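Local coordinates for protein eukaryotic Translation Initiation 4E (Schistosoma mansoni, PDB 3HXI) that binds the 7-methylguanosine cap of messenger RNA and so probably recruits capped transcripts for the initiation of translation, at residues D63-K68 and V125-S130; G83-I88 and S136-S141. All coordinates share one frame; numbering follows the deposited sequence.

Contact 1 (D63-K68 and V125-S130); sequences DLYMFK and VFQPRS. With GTG (7-methyl-guanosine-5'-triphosphate-5'-guanosine), chain C.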
loop_
_atom_site.group_PDB
_atom_site.type_symbol
_atom_site.label_atom_id
_atom_site.label_comp_id
_atom_site.label_asym_id
_atom_site.label_seq_id
_atom_site.Cartn_x
_atom_site.Cartn_y
_atom_site.Cartn_z
ATOM N N ASP A 63 4.254 -8.317 -8.137
ATOM C CA ASP A 63 3.733 -7.238 -7.314
ATOM C C ASP A 63 4.127 -7.416 -5.847
ATOM O O ASP A 63 4.415 -8.528 -5.411
ATOM C CB ASP A 63 2.201 -7.148 -7.452
ATOM C CG ASP A 63 1.738 -6.871 -8.889
ATOM O OD1 ASP A 63 2.571 -6.505 -9.720
ATOM O OD2 ASP A 63 0.523 -7.010 -9.191
ATOM N N LEU A 64 4.123 -6.311 -5.105
ATOM C CA LEU A 64 4.428 -6.289 -3.681
ATOM C C LEU A 64 3.182 -5.823 -2.926
ATOM O O LEU A 64 2.557 -4.822 -3.306
ATOM C CB LEU A 64 5.568 -5.314 -3.398
ATOM C CG LEU A 64 6.827 -5.432 -4.260
ATOM C CD1 LEU A 64 7.793 -4.263 -3.943
ATOM C CD2 LEU A 64 7.486 -6.792 -4.037
ATOM N N TYR A 65 2.832 -6.561 -1.873
ATOM C CA TYR A 65 1.669 -6.250 -1.024
ATOM C C TYR A 65 2.126 -6.135 0.418
ATOM O O TYR A 65 2.795 -7.053 0.925
ATOM C CB TYR A 65 0.625 -7.383 -1.107
ATOM C CG TYR A 65 -0.202 -7.425 -2.386
ATOM C CD1 TYR A 65 -1.544 -6.997 -2.381
ATOM C CD2 TYR A 65 0.351 -7.884 -3.596
ATOM C CE1 TYR A 65 -2.312 -7.020 -3.547
ATOM C CE2 TYR A 65 -0.410 -7.915 -4.770
ATOM C CZ TYR A 65 -1.746 -7.481 -4.734
ATOM O OH TYR A 65 -2.526 -7.479 -5.884
ATOM N N MET A 66 1.763 -5.041 1.091
ATOM C CA MET A 66 2.030 -4.930 2.535
ATOM C C MET A 66 0.737 -4.620 3.280
ATOM O O MET A 66 0.139 -3.553 3.073
ATOM C CB MET A 66 3.096 -3.881 2.862
ATOM C CG MET A 66 3.431 -3.826 4.375
ATOM S SD MET A 66 4.337 -2.365 4.923
ATOM C CE MET A 66 3.019 -1.137 4.915
ATOM N N PHE A 67 0.309 -5.566 4.121
ATOM C CA PHE A 67 -0.986 -5.496 4.800
ATOM C C PHE A 67 -0.877 -5.735 6.306
ATOM O O PHE A 67 -0.031 -6.509 6.742
ATOM C CB PHE A 67 -1.950 -6.519 4.169
ATOM C CG PHE A 67 -2.642 -5.990 2.936
ATOM C CD1 PHE A 67 -3.998 -5.673 2.959
ATOM C CD2 PHE A 67 -1.919 -5.763 1.764
ATOM C CE1 PHE A 67 -4.641 -5.132 1.812
ATOM C CE2 PHE A 67 -2.552 -5.223 0.614
ATOM C CZ PHE A 67 -3.909 -4.912 0.648
ATOM N N LYS A 68 -1.735 -5.088 7.097
ATOM C CA LYS A 68 -1.809 -5.391 8.532
ATOM C C LYS A 68 -1.984 -6.893 8.618
ATOM O O LYS A 68 -2.794 -7.462 7.868
ATOM C CB LYS A 68 -2.968 -4.636 9.223
ATOM C CG LYS A 68 -2.743 -3.139 9.250
ATOM C CD LYS A 68 -3.709 -2.383 10.134
ATOM C CE LYS A 68 -3.443 -0.886 10.092
ATOM N NZ LYS A 68 -4.541 -0.153 10.762
ATOM N N VAL A 125 0.066 -1.586 -2.046
ATOM C CA VAL A 125 0.371 -2.482 -3.171
ATOM C C VAL A 125 1.222 -1.733 -4.197
ATOM O O VAL A 125 0.884 -0.615 -4.574
ATOM C CB VAL A 125 -0.916 -2.960 -3.884
ATOM C CG1 VAL A 125 -0.604 -4.063 -4.932
ATOM C CG2 VAL A 125 -1.964 -3.462 -2.884
ATOM N N PHE A 126 2.307 -2.360 -4.633
ATOM C CA PHE A 126 3.090 -1.873 -5.747
ATOM C C PHE A 126 2.984 -2.822 -6.936
ATOM O O PHE A 126 3.252 -4.009 -6.805
ATOM C CB PHE A 126 4.558 -1.726 -5.364
ATOM C CG PHE A 126 5.398 -1.230 -6.499
ATOM C CD1 PHE A 126 5.075 -0.030 -7.121
ATOM C CD2 PHE A 126 6.439 -2.004 -7.006
ATOM C CE1 PHE A 126 5.833 0.441 -8.211
ATOM C CE2 PHE A 126 7.193 -1.558 -8.096
ATOM C CZ PHE A 126 6.904 -0.333 -8.687
ATOM N N GLN A 127 2.592 -2.287 -8.086
ATOM C CA GLN A 127 2.373 -3.088 -9.293
ATOM C C GLN A 127 3.169 -2.500 -10.462
ATOM O O GLN A 127 2.755 -1.527 -11.081
ATOM C CB GLN A 127 0.885 -3.165 -9.636
ATOM C CG GLN A 127 0.060 -3.783 -8.523
ATOM C CD GLN A 127 -1.412 -3.765 -8.836
ATOM O OE1 GLN A 127 -2.010 -2.697 -8.992
ATOM N NE2 GLN A 127 -2.004 -4.949 -8.950
ATOM N N PRO A 128 4.335 -3.088 -10.755
ATOM C CA PRO A 128 5.105 -2.633 -11.917
ATOM C C PRO A 128 4.476 -3.136 -13.222
ATOM O O PRO A 128 4.196 -4.326 -13.369
ATOM C CB PRO A 128 6.485 -3.255 -11.688
ATOM C CG PRO A 128 6.197 -4.494 -10.912
ATOM C CD PRO A 128 5.004 -4.179 -10.034
ATOM N N ARG A 129 4.236 -2.218 -14.149
ATOM C CA ARG A 129 3.632 -2.562 -15.423
ATOM C C ARG A 129 4.323 -1.803 -16.536
ATOM O O ARG A 129 4.750 -0.664 -16.348
ATOM C CB ARG A 129 2.146 -2.213 -15.457
ATOM C CG ARG A 129 1.262 -2.901 -14.416
ATOM C CD ARG A 129 1.096 -4.390 -14.703
ATOM N NE ARG A 129 0.201 -4.989 -13.719
ATOM C CZ ARG A 129 0.582 -5.412 -12.521
ATOM N NH1 ARG A 129 -0.313 -5.944 -11.694
ATOM N NH2 ARG A 129 1.860 -5.320 -12.159
ATOM N N SER A 130 4.436 -2.467 -17.684
ATOM C CA SER A 130 4.946 -1.867 -18.925
ATOM C C SER A 130 4.224 -0.584 -19.342
ATOM O O SER A 130 4.858 0.373 -19.776
ATOM C CB SER A 130 4.821 -2.881 -20.057
ATOM O OG SER A 130 5.745 -3.928 -19.855
HETATM P PA GTG C . -4.433 -6.400 -11.521
HETATM O O1A GTG C . -3.112 -7.121 -11.525
HETATM O O2A GTG C . -4.798 -5.408 -10.438
HETATM O O3A GTG C . -4.749 -5.688 -12.925
HETATM P PB GTG C . -3.787 -5.403 -14.160
HETATM O O1B GTG C . -2.543 -4.665 -13.729
HETATM O O2B GTG C . -4.686 -4.799 -15.233
HETATM O O3B GTG C . -3.455 -6.906 -14.627
HETATM N N9A GTG C . -7.338 -10.032 -8.858
HETATM C C8A GTG C . -6.716 -8.921 -8.449
HETATM N N7A GTG C . -6.944 -8.761 -7.125
HETATM C C7X GTG C . -6.402 -7.631 -6.329
HETATM C C5A GTG C . -7.710 -9.778 -6.725
HETATM C C6A GTG C . -8.239 -10.102 -5.470
HETATM O O6A GTG C . -8.042 -9.407 -4.446
HETATM N N1A GTG C . -9.014 -11.211 -5.379
HETATM C C2A GTG C . -9.236 -11.990 -6.485
HETATM N N2A GTG C . -9.995 -13.099 -6.419
HETATM N N3A GTG C . -8.717 -11.674 -7.692
HETATM C C4A GTG C . -7.950 -10.577 -7.815
HETATM O O5D GTG C . -5.544 -7.527 -11.459
HETATM C C5D GTG C . -5.567 -8.530 -12.470
HETATM C C4D GTG C . -6.624 -9.556 -12.128
HETATM O O4D GTG C . -6.218 -10.250 -10.958
HETATM C C3D GTG C . -7.977 -8.960 -11.795
HETATM O O3D GTG C . -8.719 -8.661 -12.976
HETATM C C2D GTG C . -8.595 -10.064 -10.970
HETATM O O2D GTG C . -9.122 -11.081 -11.834
HETATM C C1D GTG C . -7.386 -10.614 -10.222
HETATM P PG GTG C . -2.374 -7.367 -15.722
HETATM O O1G GTG C . -1.315 -6.343 -15.977
HETATM O O2G GTG C . -3.124 -7.978 -16.893
HETATM O O5E GTG C . -1.709 -8.589 -14.917
HETATM C C5E GTG C . -0.837 -8.333 -13.818
HETATM C C4E GTG C . -0.269 -9.637 -13.298
HETATM O O4E GTG C . -1.342 -10.438 -12.793
HETATM C C3E GTG C . 0.392 -10.471 -14.380
HETATM O O3E GTG C . 1.397 -11.271 -13.737
HETATM C C2E GTG C . -0.709 -11.400 -14.869
HETATM O O2E GTG C . -0.204 -12.619 -15.439
HETATM C C1E GTG C . -1.446 -11.652 -13.561
HETATM N N9B GTG C . -2.886 -11.971 -13.640
HETATM C C8B GTG C . -3.697 -10.944 -14.249
HETATM N N7B GTG C . -5.027 -11.533 -14.125
HETATM C C5B GTG C . -4.909 -12.730 -13.474
HETATM C C6B GTG C . -5.883 -13.755 -13.058
HETATM O O6B GTG C . -7.099 -13.551 -13.319
HETATM N N1B GTG C . -5.412 -14.871 -12.432
HETATM C C2B GTG C . -4.071 -15.051 -12.169
HETATM N N2B GTG C . -3.621 -16.163 -11.536
HETATM N N3B GTG C . -3.128 -14.144 -12.523
HETATM C C4B GTG C . -3.500 -13.006 -13.144
#

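Contact 2 (G83-I88 and S136-S141); sequences GGRWLI and SVWLTS. With GTG (7-methyl-guanosine-5'-triphosphate-5'-guanosine), chain C.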
loop_
_atom_site.group_PDB
_atom_site.type_symbol
_atom_site.label_atom_id
_atom_site.label_comp_id
_atom_site.label_asym_id
_atom_site.label_seq_id
_atom_site.Cartn_x
_atom_site.Cartn_y
_atom_site.Cartn_z
ATOM N N GLY A 83 -14.480 -2.283 1.020
ATOM C CA GLY A 83 -13.539 -1.176 0.953
ATOM C C GLY A 83 -13.245 -0.631 -0.438
ATOM O O GLY A 83 -14.052 -0.718 -1.388
ATOM N N GLY A 84 -12.077 -0.024 -0.552
ATOM C CA GLY A 84 -11.660 0.540 -1.821
ATOM C C GLY A 84 -10.223 0.978 -1.709
ATOM O O GLY A 84 -9.643 0.975 -0.622
ATOM N N ARG A 85 -9.645 1.341 -2.846
ATOM C CA ARG A 85 -8.242 1.730 -2.886
ATOM C C ARG A 85 -8.044 3.130 -3.435
ATOM O O ARG A 85 -8.751 3.543 -4.358
ATOM C CB ARG A 85 -7.418 0.721 -3.716
ATOM C CG ARG A 85 -7.640 0.853 -5.219
ATOM C CD ARG A 85 -6.886 -0.192 -5.997
ATOM N NE ARG A 85 -7.157 -0.027 -7.414
ATOM C CZ ARG A 85 -6.524 -0.655 -8.397
ATOM N NH1 ARG A 85 -6.866 -0.390 -9.661
ATOM N NH2 ARG A 85 -5.562 -1.529 -8.130
ATOM N N TRP A 86 -7.086 3.857 -2.850
ATOM C CA TRP A 86 -6.514 5.023 -3.519
ATOM C C TRP A 86 -5.536 4.496 -4.552
ATOM O O TRP A 86 -4.618 3.768 -4.193
ATOM C CB TRP A 86 -5.809 5.959 -2.528
ATOM C CG TRP A 86 -6.781 6.919 -1.832
ATOM C CD1 TRP A 86 -7.102 6.945 -0.504
ATOM C CD2 TRP A 86 -7.564 7.952 -2.455
ATOM N NE1 TRP A 86 -8.027 7.965 -0.248
ATOM C CE2 TRP A 86 -8.320 8.586 -1.435
ATOM C CE3 TRP A 86 -7.673 8.432 -3.778
ATOM C CZ2 TRP A 86 -9.178 9.667 -1.698
ATOM C CZ3 TRP A 86 -8.522 9.479 -4.034
ATOM C CH2 TRP A 86 -9.273 10.090 -2.992
ATOM N N LEU A 87 -5.754 4.846 -5.825
ATOM C CA LEU A 87 -4.901 4.398 -6.922
ATOM C C LEU A 87 -3.991 5.516 -7.422
ATOM O O LEU A 87 -4.447 6.628 -7.722
ATOM C CB LEU A 87 -5.755 3.833 -8.068
ATOM C CG LEU A 87 -4.944 3.482 -9.327
ATOM C CD1 LEU A 87 -4.167 2.201 -9.123
ATOM C CD2 LEU A 87 -5.879 3.383 -10.504
ATOM N N ILE A 88 -2.698 5.204 -7.502
ATOM C CA ILE A 88 -1.685 6.183 -7.911
ATOM C C ILE A 88 -1.051 5.686 -9.204
ATOM O O ILE A 88 -0.473 4.599 -9.223
ATOM C CB ILE A 88 -0.550 6.303 -6.866
ATOM C CG1 ILE A 88 -1.080 6.813 -5.517
ATOM C CG2 ILE A 88 0.577 7.252 -7.387
ATOM C CD1 ILE A 88 -0.240 6.327 -4.337
ATOM N N SER A 136 -1.036 1.570 -4.751
ATOM C CA SER A 136 -2.397 1.631 -4.225
ATOM C C SER A 136 -2.325 1.570 -2.712
ATOM O O SER A 136 -1.428 0.943 -2.163
ATOM C CB SER A 136 -3.202 0.424 -4.710
ATOM O OG SER A 136 -3.532 0.534 -6.077
ATOM N N VAL A 137 -3.289 2.197 -2.048
ATOM C CA VAL A 137 -3.504 1.976 -0.629
ATOM C C VAL A 137 -4.946 1.516 -0.478
ATOM O O VAL A 137 -5.870 2.209 -0.898
ATOM C CB VAL A 137 -3.292 3.241 0.196
ATOM C CG1 VAL A 137 -3.788 3.031 1.641
ATOM C CG2 VAL A 137 -1.837 3.663 0.160
ATOM N N TRP A 138 -5.115 0.356 0.142
ATOM C CA TRP A 138 -6.422 -0.256 0.345
ATOM C C TRP A 138 -6.970 0.165 1.703
ATOM O O TRP A 138 -6.241 0.114 2.707
ATOM C CB TRP A 138 -6.235 -1.771 0.328
ATOM C CG TRP A 138 -6.021 -2.368 -1.046
ATOM C CD1 TRP A 138 -5.391 -1.797 -2.130
ATOM C CD2 TRP A 138 -6.430 -3.671 -1.458
ATOM N NE1 TRP A 138 -5.385 -2.686 -3.191
ATOM C CE2 TRP A 138 -6.029 -3.835 -2.805
ATOM C CE3 TRP A 138 -7.094 -4.729 -0.809
ATOM C CZ2 TRP A 138 -6.292 -5.011 -3.528
ATOM C CZ3 TRP A 138 -7.357 -5.885 -1.522
ATOM C CH2 TRP A 138 -6.936 -6.028 -2.869
ATOM N N LEU A 139 -8.241 0.571 1.702
ATOM C CA LEU A 139 -8.957 1.120 2.851
ATOM C C LEU A 139 -10.137 0.217 3.168
ATOM O O LEU A 139 -10.668 -0.446 2.277
ATOM C CB LEU A 139 -9.489 2.520 2.519
ATOM C CG LEU A 139 -8.474 3.641 2.257
ATOM C CD1 LEU A 139 -9.150 5.009 2.363
ATOM C CD2 LEU A 139 -7.338 3.581 3.271
ATOM N N THR A 140 -10.572 0.206 4.421
ATOM C CA THR A 140 -11.583 -0.773 4.842
ATOM C C THR A 140 -13.033 -0.444 4.440
ATOM O O THR A 140 -13.879 -1.349 4.386
ATOM C CB THR A 140 -11.497 -1.045 6.355
ATOM O OG1 THR A 140 -12.249 -2.222 6.675
ATOM C CG2 THR A 140 -12.026 0.136 7.139
ATOM N N SER A 141 -13.318 0.835 4.209
ATOM C CA SER A 141 -14.641 1.263 3.744
ATOM C C SER A 141 -14.555 1.959 2.388
ATOM O O SER A 141 -13.459 2.261 1.914
ATOM C CB SER A 141 -15.287 2.199 4.764
ATOM O OG SER A 141 -14.780 3.511 4.597
HETATM P PA GTG C . -4.433 -6.400 -11.521
HETATM O O1A GTG C . -3.112 -7.121 -11.525
HETATM O O2A GTG C . -4.798 -5.408 -10.438
HETATM O O3A GTG C . -4.749 -5.688 -12.925
HETATM P PB GTG C . -3.787 -5.403 -14.160
HETATM O O1B GTG C . -2.543 -4.665 -13.729
HETATM O O2B GTG C . -4.686 -4.799 -15.233
HETATM O O3B GTG C . -3.455 -6.906 -14.627
HETATM N N9A GTG C . -7.338 -10.032 -8.858
HETATM C C8A GTG C . -6.716 -8.921 -8.449
HETATM N N7A GTG C . -6.944 -8.761 -7.125
HETATM C C7X GTG C . -6.402 -7.631 -6.329
HETATM C C5A GTG C . -7.710 -9.778 -6.725
HETATM C C6A GTG C . -8.239 -10.102 -5.470
HETATM O O6A GTG C . -8.042 -9.407 -4.446
HETATM N N1A GTG C . -9.014 -11.211 -5.379
HETATM C C2A GTG C . -9.236 -11.990 -6.485
HETATM N N2A GTG C . -9.995 -13.099 -6.419
HETATM N N3A GTG C . -8.717 -11.674 -7.692
HETATM C C4A GTG C . -7.950 -10.577 -7.815
HETATM O O5D GTG C . -5.544 -7.527 -11.459
HETATM C C5D GTG C . -5.567 -8.530 -12.470
HETATM C C4D GTG C . -6.624 -9.556 -12.128
HETATM O O4D GTG C . -6.218 -10.250 -10.958
HETATM C C3D GTG C . -7.977 -8.960 -11.795
HETATM O O3D GTG C . -8.719 -8.661 -12.976
HETATM C C2D GTG C . -8.595 -10.064 -10.970
HETATM O O2D GTG C . -9.122 -11.081 -11.834
HETATM C C1D GTG C . -7.386 -10.614 -10.222
HETATM P PG GTG C . -2.374 -7.367 -15.722
HETATM O O1G GTG C . -1.315 -6.343 -15.977
HETATM O O2G GTG C . -3.124 -7.978 -16.893
HETATM O O5E GTG C . -1.709 -8.589 -14.917
HETATM C C5E GTG C . -0.837 -8.333 -13.818
HETATM C C4E GTG C . -0.269 -9.637 -13.298
HETATM O O4E GTG C . -1.342 -10.438 -12.793
HETATM C C3E GTG C . 0.392 -10.471 -14.380
HETATM O O3E GTG C . 1.397 -11.271 -13.737
HETATM C C2E GTG C . -0.709 -11.400 -14.869
HETATM O O2E GTG C . -0.204 -12.619 -15.439
HETATM C C1E GTG C . -1.446 -11.652 -13.561
HETATM N N9B GTG C . -2.886 -11.971 -13.640
HETATM C C8B GTG C . -3.697 -10.944 -14.249
HETATM N N7B GTG C . -5.027 -11.533 -14.125
HETATM C C5B GTG C . -4.909 -12.730 -13.474
HETATM C C6B GTG C . -5.883 -13.755 -13.058
HETATM O O6B GTG C . -7.099 -13.551 -13.319
HETATM N N1B GTG C . -5.412 -14.871 -12.432
HETATM C C2B GTG C . -4.071 -15.051 -12.169
HETATM N N2B GTG C . -3.621 -16.163 -11.536
HETATM N N3B GTG C . -3.128 -14.144 -12.523
HETATM C C4B GTG C . -3.500 -13.006 -13.144
HETATM O O HOH W 1 -4.308 -2.590 -5.845
#

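Contact 1 (D63-K68 and V125-S130)
Asp63 and Arg129 meet because of their torsions: the carboxylate sits beside its own backbone N (chi1 -60°), while the arginine chain bends at chi2, about its CB-CG bond (-70°), and brings its guanidinium back to strand 63-68. Strands 63-68 and 121-127 are antiparallel neighbours in the curved sheet of the eIF4E fold; Arg129 lies in the loop that follows the second, and the salt bridge lies at the end of that sheet where the cap triphosphate binds. Arg129 grips end-on with two bonds: NH2 reaches OD1 of Asp63 at 2.8 Å, and NH1 reaches OD2 equally closely. Both oxygens use their syn lone pairs, and the planes of the two groups lie only 8° apart, which fixes the rotation of the guanidinium. NH2 also donates to the carbonyl oxygen of Pro128, from above the carbonyl plane. Held this way, Arg129 turns NE to the phosphate oxygen O1B of the dinucleotide cap (2.8 Å) and NH1 to O1A. Gln127 works from the same carboxylate: its NE2 meets OD2 of Asp63 from above the carboxylate plane at 3.3 Å and also donates to O2A of the ligand. The carboxylate thus probably balances the arginine's charge while positioning both phosphate-binding side chains.

Further along, Leu64 and Phe126 form an antiparallel hydrogen-bonded pair, with Leu64 N to Phe126 O at 3.0 Å and a return bond from Phe126 N. Their side chains lie alongside each other on the sheet face covered by helix 96-108. Tyr65 and Val125, a non-hydrogen-bonded pair, emerge on the cap side. There Val125 CG1 makes a CH-pi contact over one face of the Tyr65 ring, 3.7 Å from its centroid. Val125 CG2 packs 3.6 Å from Tyr65 CD1.

Contact 2 (G83-I88 and S136-S141)
Ser136 and Trp86, the residues with the largest areas buried here, belong to two antiparallel strands joined by two pairs of backbone bonds. Trp86 pairs with Val137 through its N to Val137 O (2.8 Å) and through Val137 N to its own O, and Gly84 pairs likewise with Leu139. Along the strands the side chains alternate: those of the non-hydrogen-bonded pairs, Arg85 with Trp138 and Leu87 with Ser136, face the cap, and Trp86, Val137 and Leu139 face the other way.

Ser136 holds its OG beside the backbone N (chi1 -73°), from where the hydroxyl meets the aliphatic part of Arg85, 3.4 Å from CD, and Leu87 CD1 at 3.5 Å. A water gathers the polar ends: it accepts from Arg85 NH2 at 2.8 Å and from Trp138 NE1 at 2.9 Å, in the plane of each group, and has a weak bond to Ser136 OG. Leu87 CD1 packs over the centre of one guanidinium face, and Arg85 NH1 is hydrogen-bonded to Gln168 OE1. Trp138 in turn presents an edge of its indole to the methyl group of the cap, with CZ2 3.8 Å from C7X, consistent with the tryptophan that contacts the N7-methyl group in eIF4E proteins.

On the far face, Trp86 crosses Leu139, its CD1 lying 4.0 Å from Leu139 CD1, and its NE1 donates to the carbonyl oxygen of Ile148. Gly83 and Gly84 bring the backbone close to the end of the opposing strand, where Gly83 CA approaches Leu139 O at 3.2 Å. Strand 84-89 is flanked by 166-169 and 134-139, the latter in turn by 121-127; helix 145-159 packs on Val137 and Leu139, and helix 170-175 touches Arg85 and Trp138 on the cap side.

In the fold
Contacts 1 and 2 belong to one antiparallel sheet, their centres 12 Å apart, with strand order 63-68, 121-127, 134-139, 84-89. Along the chain their segments alternate, 63-68, 83-88, 125-130 and 136-141, so the consecutive strands 121-127 and 134-139 sit in the middle and the two earlier strands lie outside them. The join is direct: Val125 O lies 2.9 Å from Ser136 N, a probable hydrogen bond, and Phe67 CZ packs 3.5 Å from Trp138 CE3. Both contacts border the cap, contact 1 at the phosphates from the end of its strand and the loop after it, contact 2 at the methylated base through the sheet face that Tyr65 and Val125 also line.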